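Local coordinates for protein chorismate mutase (Helicobacter pylori, PDB 6AL9) that probably catalyses the rearrangement of chorismate to prephenate, an isomerisation on the route to phenylalanine and tyrosine, at residues P45-K50 and I82-Q87; Q53-R58 and E78-S83. One frame throughout, in Å; residues are numbered along the deposited sequence.

Contact 1. Residues P45-K50 and I82-Q87. With PHB (p-hydroxybenzoic acid), chain E; PYR (pyruvic acid), chain D.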
# COMPACT_ATOMS: atom_id res chain seq x y z
N PRO B 45 9.51 8.72 20.97
CA PRO B 45 8.59 8.19 19.97
C PRO B 45 8.74 8.82 18.57
O PRO B 45 9.24 9.93 18.41
CB PRO B 45 7.22 8.53 20.57
CG PRO B 45 7.46 9.81 21.28
CD PRO B 45 8.86 9.75 21.81
N ILE B 46 8.27 8.09 17.56
CA ILE B 46 8.47 8.41 16.15
C ILE B 46 7.18 9.04 15.63
O ILE B 46 7.15 9.62 14.54
CB ILE B 46 8.75 7.11 15.35
CG1 ILE B 46 10.07 6.49 15.79
CG2 ILE B 46 8.75 7.37 13.86
CD1 ILE B 46 11.27 7.37 15.55
N TYR B 47 6.12 8.92 16.42
CA TYR B 47 4.79 9.35 16.00
C TYR B 47 4.78 10.86 15.75
O TYR B 47 4.93 11.64 16.70
CB TYR B 47 3.78 8.97 17.07
CG TYR B 47 2.30 9.14 16.72
CD1 TYR B 47 1.81 8.90 15.45
CD2 TYR B 47 1.40 9.49 17.71
CE1 TYR B 47 0.47 9.03 15.17
CE2 TYR B 47 0.05 9.62 17.45
CZ TYR B 47 -0.41 9.40 16.18
OH TYR B 47 -1.76 9.54 15.93
N CYS B 48 4.64 11.26 14.48
CA CYS B 48 4.34 12.65 14.12
C CYS B 48 2.96 12.77 13.45
O CYS B 48 2.83 12.77 12.22
CB CYS B 48 5.44 13.29 13.25
SG CYS B 48 5.22 15.08 13.10
N PRO B 49 1.91 12.87 14.28
CA PRO B 49 0.53 12.99 13.79
C PRO B 49 0.25 14.17 12.83
O PRO B 49 -0.47 13.98 11.84
CB PRO B 49 -0.30 13.07 15.07
CG PRO B 49 0.65 13.21 16.19
CD PRO B 49 1.96 12.68 15.73
N LYS B 50 0.79 15.36 13.11
CA LYS B 50 0.63 16.50 12.17
C LYS B 50 1.06 16.12 10.74
O LYS B 50 0.33 16.37 9.76
CB LYS B 50 1.42 17.72 12.66
CG LYS B 50 1.23 18.96 11.82
CD LYS B 50 1.70 20.23 12.53
CE LYS B 50 0.85 20.51 13.77
NZ LYS B 50 1.17 21.81 14.44
N ILE B 82 3.16 0.41 9.73
CA ILE B 82 4.32 -0.31 9.27
C ILE B 82 5.59 0.54 9.38
O ILE B 82 6.60 0.10 9.90
CB ILE B 82 4.17 -0.74 7.82
CG1 ILE B 82 3.21 -1.93 7.72
CG2 ILE B 82 5.53 -1.13 7.25
CD1 ILE B 82 2.79 -2.18 6.28
N SER B 83 5.52 1.75 8.86
CA SER B 83 6.65 2.69 8.92
C SER B 83 7.11 3.06 10.34
O SER B 83 8.31 3.11 10.60
CB SER B 83 6.28 3.96 8.13
OG SER B 83 7.36 4.88 8.11
N ARG B 84 6.15 3.29 11.23
CA ARG B 84 6.42 3.65 12.63
C ARG B 84 7.12 2.52 13.38
O ARG B 84 8.16 2.74 14.01
CB ARG B 84 5.11 3.95 13.38
CG ARG B 84 5.00 5.34 13.94
CD ARG B 84 3.72 5.51 14.75
NE ARG B 84 2.65 5.99 13.89
CZ ARG B 84 1.47 5.39 13.74
NH1 ARG B 84 1.16 4.29 14.42
NH2 ARG B 84 0.57 5.91 12.90
N LYS B 85 6.53 1.33 13.35
CA LYS B 85 7.13 0.15 13.98
C LYS B 85 8.55 -0.12 13.43
O LYS B 85 9.47 -0.45 14.18
CB LYS B 85 6.24 -1.08 13.76
CG LYS B 85 5.17 -1.28 14.85
CD LYS B 85 3.85 -1.86 14.34
CE LYS B 85 4.08 -3.06 13.41
NZ LYS B 85 3.00 -4.10 13.41
N PHE B 86 8.71 0.01 12.12
CA PHE B 86 9.99 -0.25 11.49
C PHE B 86 11.07 0.70 12.03
O PHE B 86 12.17 0.25 12.41
CB PHE B 86 9.86 -0.13 9.97
CG PHE B 86 11.17 -0.10 9.25
CD1 PHE B 86 11.98 -1.22 9.21
CD2 PHE B 86 11.60 1.06 8.62
CE1 PHE B 86 13.19 -1.18 8.56
CE2 PHE B 86 12.80 1.09 7.96
CZ PHE B 86 13.60 -0.02 7.92
N GLN B 87 10.74 1.99 12.09
CA GLN B 87 11.64 3.03 12.59
C GLN B 87 12.03 2.79 14.06
O GLN B 87 13.20 2.92 14.44
CB GLN B 87 10.99 4.41 12.46
CG GLN B 87 11.03 5.01 11.07
CD GLN B 87 10.23 6.31 10.96
OE1 GLN B 87 9.01 6.29 10.89
NE2 GLN B 87 10.92 7.42 10.92
C1' PHB E . 6.24 8.53 7.09
O1' PHB E . 5.57 9.06 6.18
O2' PHB E . 7.25 7.84 6.84
C1 PHB E . 5.80 8.75 8.52
C2 PHB E . 6.12 7.83 9.52
C3 PHB E . 5.70 8.05 10.84
C4 PHB E . 4.97 9.19 11.14
C5 PHB E . 4.66 10.11 10.14
C6 PHB E . 5.07 9.89 8.83
O4 PHB E . 4.55 9.42 12.42
C PYR D . 8.50 11.79 9.59
O PYR D . 8.09 12.44 10.59
OXT PYR D . 8.59 12.36 8.48
CA PYR D . 8.86 10.37 9.77
O3 PYR D . 9.06 9.92 10.89
CB PYR D . 8.99 9.47 8.57
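The ligand pocket of this chorismate mutase, here holding p-hydroxybenzoic acid beside pyruvic acid, is partly built where I46 and Y47 of the loop before helix 49-61 meet Q87 and R84 of helix 69-93. No hydrogen bond joins the two segments directly; p-hydroxybenzoic acid supplies the polar link between them. The first torsion of I46 sets the CG2 branch opposite the backbone N and so against the carboxamide of Q87, 3.2 Å from Q87 OE1. Q87 NE2 donates to the pyruvate O3 at 3.1 Å in a nearly straight bond (166°). This bond probably fixes the rotation of the amide, leaving Q87 OE1 3.5 Å from C2 of p-hydroxybenzoate.

Y47 and R84 run side by side, pointing the same way. R84 NE approaches the Y47 ring obliquely, 3.4 Å from Y47 CD1, and the guanidinium and ring planes stand 71° apart; Y47 CE1 lies over one face of the guanidinium, while the p-hydroxybenzoate O4 lies at its edge. P49 CD sits 3.6 Å above the centre of one face of the Y47 ring, while the charged end of R84 forms a salt bridge with E52.

The p-hydroxybenzoate O4 receives the backbone N-H of C48, the N-cap residue, at 2.8 Å and 167°, and its carboxylate O2' receives S83 OG at 3.2 Å. R30 and E52 add further hydrogen bonds to it, and R13 of the second subunit binds the pyruvate.

The contact therefore joins the turn leading into helix 49-61 to helix 69-93, while helix 9-41 packs on S83, F86 and Q87.

Contact 2. Residues Q53-R58 and E78-S83; sequences QEILKR and EVFKIS. With PHB (p-hydroxybenzoic acid), chain E.
F80 projects from helix 69-93 and meets I55 and L56 of helix 49-61, a buried hydrophobic contact beside the p-hydroxybenzoate site. The backbones stay well apart, the nearest CA atoms, those of I55 and F80, being 10.4 Å from each other, so one aromatic ring does most of the bridging. F80 CG stands opposite its carbonyl carbon (chi1 -66°), and the ring extends toward I55, which comes from the opposite direction.

The tight part lies at the far end of this ring. I55 CG2 meets F80 CZ at 4.0 Å, in the plane of the ring and therefore at its edge, while I55 CD1 approaches F80 CE1 obliquely at 3.9 Å. The extended outer torsion of I55 (chi2 176°) carries I55 CD1 on to the ligand, 3.5 Å from the carboxylate O1' of p-hydroxybenzoate. One isoleucine thus packs on the phenylalanine and also lines the pocket, putting a methyl group beside the carboxyl oxygen. R30 of helix 9-41 packs against both I55 and F80.

The looser part is the flank of L56, which is partly exposed. L56 CD1 lies near the ring plane, 4.1 Å from F80 CE2, and the two side chains cross obliquely; L72 and Y76, earlier on helix 69-93, add packing to L56. On the solvent side of helix 49-61, Q53 and K57 are exposed. R58 NH1 is hydrogen-bonded to N21 of the second subunit, and D20 of that subunit packs on I55.

Such helix-on-helix packing, shared with a partner subunit and bordering the ligand pocket, is characteristic of the all-helical type II (AroQ) chorismate mutase dimer.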
# COMPACT_ATOMS: atom_id res chain seq x y z
N GLN B 53 -1.27 13.59 8.99
CA GLN B 53 -2.51 14.21 8.56
C GLN B 53 -2.30 15.13 7.36
O GLN B 53 -3.14 15.19 6.48
CB GLN B 53 -3.16 14.97 9.70
CG GLN B 53 -4.07 14.13 10.57
CD GLN B 53 -5.24 13.50 9.81
OE1 GLN B 53 -6.09 14.17 9.21
NE2 GLN B 53 -5.29 12.19 9.85
N GLU B 54 -1.17 15.84 7.33
CA GLU B 54 -0.76 16.56 6.14
C GLU B 54 -0.61 15.66 4.89
O GLU B 54 -1.06 16.03 3.81
CB GLU B 54 0.54 17.33 6.41
CG GLU B 54 0.33 18.57 7.28
CD GLU B 54 1.63 19.17 7.82
OE1 GLU B 54 2.67 18.47 7.81
OE2 GLU B 54 1.61 20.35 8.25
N ILE B 55 0.00 14.48 5.05
CA ILE B 55 0.11 13.53 3.95
C ILE B 55 -1.28 13.16 3.41
O ILE B 55 -1.56 13.32 2.21
CB ILE B 55 0.90 12.24 4.37
CG1 ILE B 55 2.37 12.59 4.56
CG2 ILE B 55 0.78 11.16 3.31
CD1 ILE B 55 3.27 11.48 5.06
N LEU B 56 -2.15 12.70 4.30
CA LEU B 56 -3.53 12.33 3.92
C LEU B 56 -4.29 13.48 3.24
O LEU B 56 -4.90 13.29 2.19
CB LEU B 56 -4.32 11.79 5.12
CG LEU B 56 -3.99 10.32 5.42
CD1 LEU B 56 -4.45 9.85 6.79
CD2 LEU B 56 -4.60 9.42 4.36
N LYS B 57 -4.23 14.67 3.83
CA LYS B 57 -4.88 15.84 3.28
C LYS B 57 -4.42 16.06 1.85
O LYS B 57 -5.23 16.12 0.91
CB LYS B 57 -4.55 17.07 4.13
CG LYS B 57 -5.78 17.76 4.71
CD LYS B 57 -5.41 18.71 5.86
CE LYS B 57 -5.03 17.91 7.11
NZ LYS B 57 -4.42 18.72 8.21
N ARG B 58 -3.11 16.16 1.67
CA ARG B 58 -2.56 16.42 0.35
C ARG B 58 -3.04 15.34 -0.65
O ARG B 58 -3.62 15.67 -1.69
CB ARG B 58 -1.04 16.50 0.41
CG ARG B 58 -0.35 16.75 -0.92
CD ARG B 58 1.18 16.68 -0.76
NE ARG B 58 1.69 15.31 -0.62
CZ ARG B 58 1.79 14.42 -1.61
NH1 ARG B 58 1.40 14.72 -2.83
NH2 ARG B 58 2.27 13.20 -1.37
N GLU B 78 -2.32 1.74 7.88
CA GLU B 78 -1.46 0.57 7.89
C GLU B 78 -0.03 0.92 7.49
O GLU B 78 0.94 0.52 8.17
CB GLU B 78 -2.03 -0.48 6.95
CG GLU B 78 -1.24 -1.77 6.88
CD GLU B 78 -1.13 -2.49 8.22
OE1 GLU B 78 -0.22 -3.33 8.35
OE2 GLU B 78 -1.96 -2.24 9.13
N VAL B 79 0.10 1.67 6.40
CA VAL B 79 1.39 2.19 5.98
C VAL B 79 2.15 2.96 7.07
O VAL B 79 3.36 2.76 7.25
CB VAL B 79 1.25 3.09 4.73
CG1 VAL B 79 2.58 3.75 4.39
CG2 VAL B 79 0.81 2.25 3.55
N PHE B 80 1.45 3.84 7.79
CA PHE B 80 2.07 4.60 8.87
C PHE B 80 2.41 3.68 10.05
O PHE B 80 3.48 3.86 10.65
CB PHE B 80 1.17 5.74 9.39
CG PHE B 80 0.90 6.86 8.39
CD1 PHE B 80 1.86 7.28 7.50
CD2 PHE B 80 -0.33 7.47 8.34
CE1 PHE B 80 1.61 8.29 6.60
CE2 PHE B 80 -0.59 8.48 7.45
CZ PHE B 80 0.37 8.88 6.57
N LYS B 81 1.53 2.73 10.39
CA LYS B 81 1.88 1.67 11.36
C LYS B 81 3.12 0.89 10.96
O LYS B 81 4.02 0.72 11.77
CB LYS B 81 0.73 0.68 11.60
CG LYS B 81 -0.32 1.26 12.52
CD LYS B 81 -1.35 0.24 12.98
CE LYS B 81 -2.54 0.94 13.66
NZ LYS B 81 -3.83 0.26 13.32
N ILE B 82 3.16 0.41 9.73
CA ILE B 82 4.32 -0.31 9.27
C ILE B 82 5.59 0.54 9.38
O ILE B 82 6.60 0.10 9.90
CB ILE B 82 4.17 -0.74 7.82
CG1 ILE B 82 3.21 -1.93 7.72
CG2 ILE B 82 5.53 -1.13 7.25
CD1 ILE B 82 2.79 -2.18 6.28
N SER B 83 5.52 1.75 8.86
CA SER B 83 6.65 2.69 8.92
C SER B 83 7.11 3.06 10.34
O SER B 83 8.31 3.11 10.60
CB SER B 83 6.28 3.96 8.13
OG SER B 83 7.36 4.88 8.11
C1' PHB E . 6.24 8.53 7.09
O1' PHB E . 5.57 9.06 6.18
O2' PHB E . 7.25 7.84 6.84
C1 PHB E . 5.80 8.75 8.52
C2 PHB E . 6.12 7.83 9.52
C3 PHB E . 5.70 8.05 10.84
C4 PHB E . 4.97 9.19 11.14
C5 PHB E . 4.66 10.11 10.14
C6 PHB E . 5.07 9.89 8.83
O4 PHB E . 4.55 9.42 12.42

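How the contacts relate
From the N terminus, the long helix 9-41 comes first and takes no segment of either contact, although its residues pack on both. The chain then turns through 45-50 into helix 49-61, passes a connection, and returns along helix 69-93. Contact 2, with 19 residues between its segments, closes the inner loop of this helical hairpin; contact 1, with 31 residues between its segments, encloses it. The two therefore nest rather than cross, overlapping at I82 and S83. Their centres are about 9 Å apart: contact 2 joins the two helices, and contact 1 joins the loop before helix 49-61 to helix 69-93. Both border the p-hydroxybenzoate, contact 1 reaching the pyruvate as well.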